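Local coordinates for coat protein (Pseudomonas phage PP7, PDB 2QUD) that builds the T=3 icosahedral shell of the phage as dimers, packages the RNA genome by its hairpin signals and represses translation of the viral replicase, at residues Thr7-Val12 against Thr16-Glu21; Asp64-Val69 against Pro74-Thr79; His84-Val89 against Lys98-Leu103. All blocks are in the same frame, centred on the assembly; numbering follows the deposited sequence.

Contact 1 of 3, residues Thr7-Val12 against Thr16-Glu21; sequences TIVLSV and TRTLTE
The carbonyl oxygen of L10 accepts the amide of R17, N to O 2.7 Å, and a second, weaker donor sits beside it: the CA-H of T16, with CA 3.2 Å from L10 O. R17 returns the bond through its own carbonyl to L10 N, making a hydrogen-bonded pair, and I8 with L19 repeats the pattern; the bond from L19 N to I8 O is nearly straight at 175°. The non-hydrogen-bonded pair V9-T18 lies between them, with T7-T20 and S11-T16 flanking, as in a regular antiparallel beta hairpin, here the N-terminal hairpin of the coat protein fold. The beta-branched V9, T16 and T18 suit the extended backbone on their face: V9 CG1 meets T16 CB at 3.9 Å, while T7 CG2 reaches diagonally to T18 CG2 at 3.8 Å. I8, L10 and L19 make the opposite face largely apolar. I8 CG2 lies 3.9 Å from L19 CB, L10 CD1 touches L19 CD1 in one of the two conformers of L19, and F31 of strand 29-32 packs on both I8 and L19. R17 starts from this same face but, bent at chi2 and chi3, carries its guanidinium off to a salt bridge with E33. Across the dimer, S11 O accepts a hydrogen bond from S106 OG of the second subunit.

Contact 2 of 3, residues Asp64-Val69 against Pro74-Thr79; sequences DQADVV and PKVRYT
Y78 has its ring set between its own N and carbonyl carbon (chi1 57°), whereas D67 and R77 swing CG away from their backbone nitrogens, and the three side chains rise together on one face of the hairpin. D67 stands opposite both R77 and Y78. Its CB lies over the Y78 ring, 3.6 Å from the centroid and 17° off the normal, a CH-pi contact, and its carboxylate is stacked almost parallel to the ring plane. On the R77 side a bend at chi3 brings the guanidinium face-on to D67 OD2, with the carboxylate and guanidinium planes steeply inclined at 74°. D67 OD2 therefore sits above the centre of the guanidinium, 3.2 Å from R77 NH1, in a salt bridge of charges without an N-H aimed at the oxygen.

Two residues can face one because the strands carry a classic beta bulge: R77 and Y78 both stand opposite D67, and the register slips by one before V68 pairs with V76. D67 N donates to Y78 O at 2.6 Å, and D67 O accepts R77 N at 2.7 Å. Past the bulge, V69 N bonds K75 O at 3.2 Å. On the reverse face small apolar groups fit closely, A66 CB meeting V76 CG1 at 3.8 Å.

Y78 OH is held by T93 N and S96 OG of the second subunit, and Q65 bonds S96 and S99 there. D64, at the other end of the segment, binds RNA. The Y78 ring, lying along one face of the D67 carboxylate, is packing that fixes the plane of the group, while the nearby positive charge of R77 would favour its anionic form.

Contact 3 of 3, residues His84-Val89 against Lys98-Leu103; sequences HDVTIV and KSLYDL
Strand 76-89, the last strand of the chain's sheet, is followed by helix 94-109, and this contact is the spot where the two meet again after the turn. L100 supplies the helix side of it through a single methyl. Its CD2 lies 3.8 Å from V86 CG1, the pair that carries the contact. L100 holds CG opposite its backbone N (chi1 -177°), which carries the isobutyl group out from the helix toward the sheet. V86 and L100 point in opposing directions and pass alongside each other. I88 approaches at a slant, and in one of its two conformers its CD1 comes 3.9 Å from L100 CD2, so that the same methyl touches strand residues two positions apart. Branched aliphatic residues suit this buried place, where no hydrogen bond crosses between the segments.

In the coat protein fold of these RNA phages the helices reach over the partner subunit, which explains why so little is buried here, 89 Å² in all, with the axes of the short segments 10.7 Å apart. H84 to T87 pair antiparallel with a strand of the second subunit, and W82 of that subunit packs on V86. T87 belongs to the RNA-binding residues. Along the helix, in one of the two conformers of K98, its NZ bonds D102 OD1 at 2.8 Å, one turn on in sequence, and also forms a salt bridge with E114 of the second subunit.

Overall arrangement
Contacts 1 and 2 are hairpins near the two ends of the strand order of one antiparallel sheet, and contact 3 sets the far part of strand 76-89 against helix 94-109. Strand 76-89 thus serves both contact 2 and contact 3, whose centres lie about 30 Å apart on opposite sides of the chain's centre. Contact 3 is buried and purely apolar between its segments; contact 1 is partly buried, with one largely apolar and one threonine-rich face; contact 2 lies at the surface, and there charge and aromatic stacking join the backbone bonds. All three touch the second subunit: the sheet side of contact 2 in one subunit meets the helix of contact 3 in the other.

Contact 1 of 3, residues Thr7-Val12 against Thr16-Glu21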
loop_
_atom_site.group_PDB
_atom_site.type_symbol
_atom_site.label_atom_id
_atom_site.label_comp_id
_atom_site.label_asym_id
_atom_site.label_seq_id
_atom_site.Cartn_x
_atom_site.Cartn_y
_atom_site.Cartn_z
ATOM N N THR A 7 -6.450 10.349 15.508
ATOM C CA THR A 7 -5.765 9.068 15.473
ATOM C C THR A 7 -6.273 8.173 14.321
ATOM O O THR A 7 -7.348 8.351 13.777
ATOM C CB THR A 7 -5.967 8.275 16.801
ATOM O OG1 THR A 7 -7.367 7.978 16.963
ATOM C CG2 THR A 7 -5.431 9.029 18.046
ATOM N N ILE A 8 -5.463 7.167 14.027
ATOM C CA ILE A 8 -5.847 6.013 13.221
ATOM C C ILE A 8 -5.376 4.751 13.973
ATOM O O ILE A 8 -4.280 4.723 14.511
ATOM C CB ILE A 8 -5.334 6.102 11.772
ATOM C CG1 ILE A 8 -5.849 4.932 10.933
ATOM C CG2 ILE A 8 -3.849 6.229 11.700
ATOM C CD1 ILE A 8 -5.675 5.128 9.417
ATOM N N VAL A 9 -6.278 3.769 14.115
ATOM C CA VAL A 9 -6.028 2.563 14.910
ATOM C C VAL A 9 -5.911 1.351 13.991
ATOM O O VAL A 9 -6.850 1.055 13.212
ATOM C CB VAL A 9 -7.159 2.354 15.919
ATOM C CG1 VAL A 9 -6.884 1.097 16.805
ATOM C CG2 VAL A 9 -7.375 3.619 16.762
ATOM N N LEU A 10 -4.764 0.679 14.053
ATOM C CA LEU A 10 -4.487 -0.537 13.298
ATOM C C LEU A 10 -4.719 -1.714 14.235
ATOM O O LEU A 10 -4.231 -1.710 15.367
ATOM C CB LEU A 10 -3.051 -0.569 12.785
ATOM C CG LEU A 10 -2.612 0.684 11.984
ATOM C CD1 LEU A 10 -1.240 0.499 11.357
ATOM C CD2 LEU A 10 -3.634 1.085 10.940
ATOM N N SER A 11 -5.515 -2.670 13.791
ATOM C CA SER A 11 -5.776 -3.909 14.539
ATOM C C SER A 11 -4.998 -5.066 13.920
ATOM O O SER A 11 -5.055 -5.230 12.707
ATOM C CB SER A 11 -7.270 -4.260 14.476
ATOM O OG SER A 11 -8.080 -3.326 15.185
ATOM N N VAL A 12 -4.301 -5.851 14.729
ATOM C CA VAL A 12 -3.828 -7.196 14.384
ATOM C C VAL A 12 -4.404 -8.246 15.333
ATOM O O VAL A 12 -3.862 -8.541 16.368
ATOM C CB VAL A 12 -2.325 -7.235 14.477
ATOM C CG1 VAL A 12 -1.798 -8.357 13.687
ATOM C CG2 VAL A 12 -1.765 -5.970 13.959
ATOM N N THR A 16 -3.944 -3.822 19.108
ATOM C CA THR A 16 -4.149 -2.557 18.403
ATOM C C THR A 16 -2.899 -1.713 18.529
ATOM O O THR A 16 -2.167 -1.804 19.526
ATOM C CB THR A 16 -5.390 -1.775 18.889
ATOM O OG1 THR A 16 -5.235 -1.483 20.278
ATOM C CG2 THR A 16 -6.715 -2.584 18.631
ATOM N N ARG A 17 -2.640 -0.933 17.468
ATOM C CA ARG A 17 -1.523 0.010 17.359
ATOM C C ARG A 17 -2.164 1.333 16.991
ATOM O O ARG A 17 -2.835 1.436 15.960
ATOM C CB ARG A 17 -0.559 -0.438 16.239
ATOM C CG ARG A 17 0.016 -1.861 16.394
ATOM C CD ARG A 17 1.009 -1.947 17.496
ATOM N NE ARG A 17 2.239 -1.216 17.185
ATOM C CZ ARG A 17 3.245 -1.669 16.435
ATOM N NH1 ARG A 17 3.224 -2.864 15.889
ATOM N NH2 ARG A 17 4.295 -0.890 16.225
ATOM N N THR A 18 -1.982 2.353 17.839
ATOM C CA THR A 18 -2.625 3.649 17.622
ATOM C C THR A 18 -1.582 4.637 17.119
ATOM O O THR A 18 -0.579 4.825 17.773
ATOM C CB THR A 18 -3.263 4.179 18.919
ATOM O OG1 THR A 18 -4.236 3.233 19.375
ATOM C CG2 THR A 18 -3.884 5.569 18.715
ATOM N N LEU A 19 -1.866 5.276 15.989
ATOM C CA LEU A 19 -1.008 6.309 15.433
ATOM C C LEU A 19 -1.706 7.646 15.551
ATOM O O LEU A 19 -2.819 7.824 15.058
ATOM C CB LEU A 19 -0.668 6.028 13.982
ATOM C CG LEU A 19 0.321 4.879 13.783
ATOM C CD1 LEU A 19 -0.419 3.602 13.411
ATOM C CD2 LEU A 19 1.307 5.291 12.726
ATOM N N THR A 20 -1.010 8.591 16.175
ATOM C CA THR A 20 -1.535 9.917 16.530
ATOM C C THR A 20 -0.971 10.988 15.637
ATOM O O THR A 20 0.231 11.012 15.386
ATOM C CB THR A 20 -1.169 10.244 18.006
ATOM O OG1 THR A 20 -1.715 9.211 18.849
ATOM C CG2 THR A 20 -1.717 11.551 18.418
ATOM N N GLU A 21 -1.854 11.856 15.184
ATOM C CA GLU A 21 -1.431 12.961 14.315
ATOM C C GLU A 21 -0.511 13.907 15.093
ATOM O O GLU A 21 -0.866 14.378 16.188
ATOM C CB GLU A 21 -2.620 13.723 13.770
ATOM C CG GLU A 21 -2.320 14.595 12.554
ATOM C CD GLU A 21 -3.549 15.343 12.079
ATOM O OE1 GLU A 21 -3.964 15.180 10.896
ATOM O OE2 GLU A 21 -4.067 16.145 12.876
#

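Contact 2 of 3, residues Asp64-Val69 against Pro74-Thr79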
loop_
_atom_site.group_PDB
_atom_site.type_symbol
_atom_site.label_atom_id
_atom_site.label_comp_id
_atom_site.label_asym_id
_atom_site.label_seq_id
_atom_site.Cartn_x
_atom_site.Cartn_y
_atom_site.Cartn_z
ATOM N N ASP A 64 6.714 4.254 7.628
ATOM C CA ASP A 64 8.130 4.148 7.961
ATOM C C ASP A 64 8.228 3.366 9.261
ATOM O O ASP A 64 7.704 3.811 10.290
ATOM C CB ASP A 64 8.767 5.532 8.147
ATOM C CG ASP A 64 8.944 6.305 6.849
ATOM O OD1 ASP A 64 9.287 5.701 5.818
ATOM O OD2 ASP A 64 8.801 7.552 6.903
ATOM N N GLN A 65 8.905 2.209 9.210
ATOM C CA GLN A 65 9.128 1.393 10.399
ATOM C C GLN A 65 10.644 1.321 10.670
ATOM O O GLN A 65 11.371 0.624 9.974
ATOM C CB GLN A 65 8.519 0.009 10.238
ATOM C CG GLN A 65 8.599 -0.831 11.480
ATOM C CD GLN A 65 8.133 -2.236 11.272
ATOM O OE1 GLN A 65 7.068 -2.615 11.755
ATOM N NE2 GLN A 65 8.924 -3.031 10.527
ATOM N N ALA A 66 11.103 2.093 11.653
ATOM C CA ALA A 66 12.501 2.084 12.042
ATOM C C ALA A 66 12.725 0.891 12.940
ATOM O O ALA A 66 11.841 0.486 13.693
ATOM C CB ALA A 66 12.888 3.387 12.773
ATOM N N ASP A 67 13.943 0.349 12.885
ATOM C CA ASP A 67 14.353 -0.709 13.777
ATOM C C ASP A 67 15.405 -0.146 14.725
ATOM O O ASP A 67 16.373 0.456 14.270
ATOM C CB ASP A 67 14.941 -1.868 12.991
ATOM C CG ASP A 67 14.900 -3.145 13.767
ATOM O OD1 ASP A 67 13.831 -3.776 13.802
ATOM O OD2 ASP A 67 15.929 -3.512 14.358
ATOM N N VAL A 68 15.209 -0.346 16.027
ATOM C CA VAL A 68 16.051 0.279 17.036
ATOM C C VAL A 68 16.890 -0.757 17.757
ATOM O O VAL A 68 16.374 -1.802 18.150
ATOM C CB VAL A 68 15.208 1.083 18.042
ATOM C CG1 VAL A 68 16.065 1.583 19.193
ATOM C CG2 VAL A 68 14.522 2.232 17.311
ATOM N N VAL A 69 18.180 -0.442 17.915
ATOM C CA VAL A 69 19.140 -1.272 18.634
ATOM C C VAL A 69 18.601 -1.538 20.052
ATOM O O VAL A 69 18.164 -0.603 20.730
ATOM C CB VAL A 69 20.543 -0.590 18.686
ATOM C CG1 VAL A 69 21.543 -1.443 19.470
ATOM C CG2 VAL A 69 21.071 -0.302 17.269
ATOM N N PRO A 74 18.476 4.879 22.583
ATOM C CA PRO A 74 17.829 4.531 21.323
ATOM C C PRO A 74 18.534 5.134 20.107
ATOM O O PRO A 74 18.864 6.333 20.092
ATOM C CB PRO A 74 16.415 5.106 21.466
ATOM C CG PRO A 74 16.397 5.923 22.696
ATOM C CD PRO A 74 17.569 5.572 23.521
ATOM N N LYS A 75 18.802 4.266 19.129
ATOM C CA LYS A 75 19.377 4.643 17.837
ATOM C C LYS A 75 18.706 3.796 16.757
ATOM O O LYS A 75 18.506 2.598 16.961
ATOM C CB LYS A 75 20.874 4.358 17.818
ATOM C CG LYS A 75 21.605 4.914 16.615
ATOM C CD LYS A 75 23.106 4.683 16.727
ATOM C CE LYS A 75 23.836 5.165 15.483
ATOM N NZ LYS A 75 25.315 5.187 15.693
ATOM N N VAL A 76 18.386 4.408 15.615
ATOM C CA VAL A 76 17.817 3.673 14.475
ATOM C C VAL A 76 18.945 2.903 13.779
ATOM O O VAL A 76 19.962 3.485 13.376
ATOM C CB VAL A 76 17.118 4.609 13.455
ATOM C CG1 VAL A 76 16.596 3.813 12.245
ATOM C CG2 VAL A 76 15.993 5.400 14.133
ATOM N N ARG A 77 18.760 1.590 13.693
ATOM C CA ARG A 77 19.637 0.676 12.962
ATOM C C ARG A 77 19.318 0.707 11.453
ATOM O O ARG A 77 20.202 0.843 10.606
ATOM C CB ARG A 77 19.415 -0.730 13.523
ATOM C CG ARG A 77 20.473 -1.745 13.183
ATOM C CD ARG A 77 19.962 -3.156 13.421
ATOM N NE ARG A 77 19.467 -3.362 14.782
ATOM C CZ ARG A 77 18.775 -4.427 15.196
ATOM N NH1 ARG A 77 18.462 -5.425 14.366
ATOM N NH2 ARG A 77 18.380 -4.495 16.465
ATOM N N TYR A 78 18.042 0.561 11.120
ATOM C CA TYR A 78 17.594 0.632 9.721
ATOM C C TYR A 78 16.125 0.989 9.730
ATOM O O TYR A 78 15.457 0.856 10.775
ATOM C CB TYR A 78 17.832 -0.681 8.931
ATOM C CG TYR A 78 17.204 -1.925 9.520
ATOM C CD1 TYR A 78 15.862 -2.224 9.314
ATOM C CD2 TYR A 78 17.951 -2.813 10.282
ATOM C CE1 TYR A 78 15.276 -3.359 9.884
ATOM C CE2 TYR A 78 17.370 -3.958 10.846
ATOM C CZ TYR A 78 16.032 -4.215 10.644
ATOM O OH TYR A 78 15.471 -5.349 11.192
ATOM N N THR A 79 15.646 1.427 8.569
ATOM C CA THR A 79 14.250 1.803 8.390
ATOM C C THR A 79 13.739 1.094 7.148
ATOM O O THR A 79 14.357 1.132 6.084
ATOM C CB THR A 79 14.051 3.321 8.255
ATOM O OG1 THR A 79 14.635 3.977 9.394
ATOM C CG2 THR A 79 12.527 3.677 8.168
#

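Contact 3 of 3, residues His84-Val89 against Lys98-Leu103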
loop_
_atom_site.group_PDB
_atom_site.type_symbol
_atom_site.label_atom_id
_atom_site.label_comp_id
_atom_site.label_asym_id
_atom_site.label_seq_id
_atom_site.Cartn_x
_atom_site.Cartn_y
_atom_site.Cartn_z
ATOM N N HIS A 84 2.401 3.903 -0.654
ATOM C CA HIS A 84 1.256 3.775 -1.552
ATOM C C HIS A 84 1.139 5.021 -2.376
ATOM O O HIS A 84 1.295 6.125 -1.872
ATOM C CB HIS A 84 -0.041 3.579 -0.758
ATOM C CG HIS A 84 0.030 2.454 0.210
ATOM N ND1 HIS A 84 -0.505 1.206 -0.037
ATOM C CD2 HIS A 84 0.622 2.381 1.420
ATOM C CE1 HIS A 84 -0.246 0.417 0.993
ATOM N NE2 HIS A 84 0.440 1.105 1.891
ATOM N N ASP A 85 0.825 4.846 -3.659
ATOM C CA ASP A 85 0.592 5.962 -4.560
ATOM C C ASP A 85 -0.687 5.582 -5.298
ATOM O O ASP A 85 -0.697 4.643 -6.083
ATOM C CB ASP A 85 1.765 6.115 -5.498
ATOM C CG ASP A 85 1.718 7.389 -6.310
ATOM O OD1 ASP A 85 2.801 7.972 -6.469
ATOM O OD2 ASP A 85 0.646 7.808 -6.787
ATOM N N VAL A 86 -1.755 6.327 -5.041
ATOM C CA VAL A 86 -3.082 6.003 -5.578
ATOM C C VAL A 86 -3.523 7.168 -6.477
ATOM O O VAL A 86 -3.540 8.333 -6.062
ATOM C CB VAL A 86 -4.144 5.738 -4.457
ATOM C CG1 VAL A 86 -5.409 5.086 -5.041
ATOM C CG2 VAL A 86 -3.580 4.907 -3.265
ATOM N N THR A 87 -3.908 6.822 -7.701
ATOM C CA THR A 87 -4.382 7.774 -8.694
ATOM C C THR A 87 -5.890 7.556 -8.815
ATOM O O THR A 87 -6.330 6.474 -9.241
ATOM C CB THR A 87 -3.720 7.593 -10.064
ATOM O OG1 THR A 87 -2.323 7.868 -9.956
ATOM C CG2 THR A 87 -4.318 8.535 -11.086
ATOM N N ILE A 88 -6.626 8.601 -8.428
ATOM C CA ILE A 88 -8.080 8.603 -8.415
ATOM C C ILE A 88 -8.555 9.670 -9.392
ATOM O O ILE A 88 -8.187 10.835 -9.299
ATOM C CB ILE A 88 -8.635 8.837 -6.990
ATOM C CG1 ILE A 88 -8.261 7.660 -6.064
ATOM C CG2 ILE A 88 -10.154 9.024 -7.024
ATOM C CD1 ILE A 88 -8.912 6.334 -6.426
ATOM N N VAL A 89 -9.341 9.252 -10.375
ATOM C CA VAL A 89 -9.723 10.150 -11.442
ATOM C C VAL A 89 -10.962 10.942 -11.044
ATOM O O VAL A 89 -11.905 10.419 -10.464
ATOM C CB VAL A 89 -9.884 9.360 -12.770
ATOM C CG1 VAL A 89 -10.409 10.264 -13.865
ATOM C CG2 VAL A 89 -8.515 8.728 -13.186
ATOM N N LYS A 98 -14.240 2.348 -5.130
ATOM C CA LYS A 98 -14.453 1.279 -4.147
ATOM C C LYS A 98 -13.853 -0.037 -4.650
ATOM O O LYS A 98 -13.258 -0.770 -3.869
ATOM C CB LYS A 98 -15.939 1.156 -3.807
ATOM C CG LYS A 98 -16.363 0.003 -2.949
ATOM C CD LYS A 98 -15.685 -0.159 -1.616
ATOM C CE LYS A 98 -16.528 -1.105 -0.756
ATOM N NZ LYS A 98 -15.819 -1.611 0.438
ATOM N N SER A 99 -13.958 -0.332 -5.955
ATOM C CA SER A 99 -13.380 -1.549 -6.514
ATOM C C SER A 99 -11.849 -1.546 -6.402
ATOM O O SER A 99 -11.241 -2.535 -6.014
ATOM C CB SER A 99 -13.803 -1.742 -7.973
ATOM O OG SER A 99 -13.205 -2.897 -8.541
ATOM N N LEU A 100 -11.231 -0.430 -6.789
ATOM C CA LEU A 100 -9.764 -0.301 -6.679
ATOM C C LEU A 100 -9.332 -0.569 -5.220
ATOM O O LEU A 100 -8.371 -1.293 -4.974
ATOM C CB LEU A 100 -9.311 1.088 -7.158
ATOM C CG LEU A 100 -7.795 1.316 -7.156
ATOM C CD1 LEU A 100 -7.189 0.481 -8.253
ATOM C CD2 LEU A 100 -7.469 2.832 -7.250
ATOM N N TYR A 101 -10.018 0.069 -4.280
ATOM C CA TYR A 101 -9.789 -0.157 -2.863
ATOM C C TYR A 101 -9.953 -1.642 -2.446
ATOM O O TYR A 101 -9.070 -2.259 -1.836
ATOM C CB TYR A 101 -10.737 0.748 -2.024
ATOM C CG TYR A 101 -10.634 0.406 -0.578
ATOM C CD1 TYR A 101 -9.554 0.831 0.200
ATOM C CD2 TYR A 101 -11.569 -0.448 0.032
ATOM C CE1 TYR A 101 -9.426 0.462 1.534
ATOM C CE2 TYR A 101 -11.423 -0.834 1.369
ATOM C CZ TYR A 101 -10.345 -0.393 2.121
ATOM O OH TYR A 101 -10.278 -0.814 3.447
ATOM N N ASP A 102 -11.102 -2.216 -2.765
ATOM C CA ASP A 102 -11.419 -3.577 -2.391
ATOM C C ASP A 102 -10.398 -4.562 -2.951
ATOM O O ASP A 102 -9.950 -5.503 -2.275
ATOM C CB ASP A 102 -12.811 -3.931 -2.899
ATOM C CG ASP A 102 -13.954 -3.345 -2.051
ATOM O OD1 ASP A 102 -13.725 -2.884 -0.903
ATOM O OD2 ASP A 102 -15.120 -3.366 -2.533
ATOM N N LEU A 103 -10.054 -4.375 -4.217
ATOM C CA LEU A 103 -9.041 -5.248 -4.834
ATOM C C LEU A 103 -7.660 -5.079 -4.194
ATOM O O LEU A 103 -6.925 -6.057 -4.031
ATOM C CB LEU A 103 -8.959 -4.992 -6.333
ATOM C CG LEU A 103 -10.211 -5.460 -7.099
ATOM C CD1 LEU A 103 -10.222 -4.805 -8.494
ATOM C CD2 LEU A 103 -10.259 -6.986 -7.266
#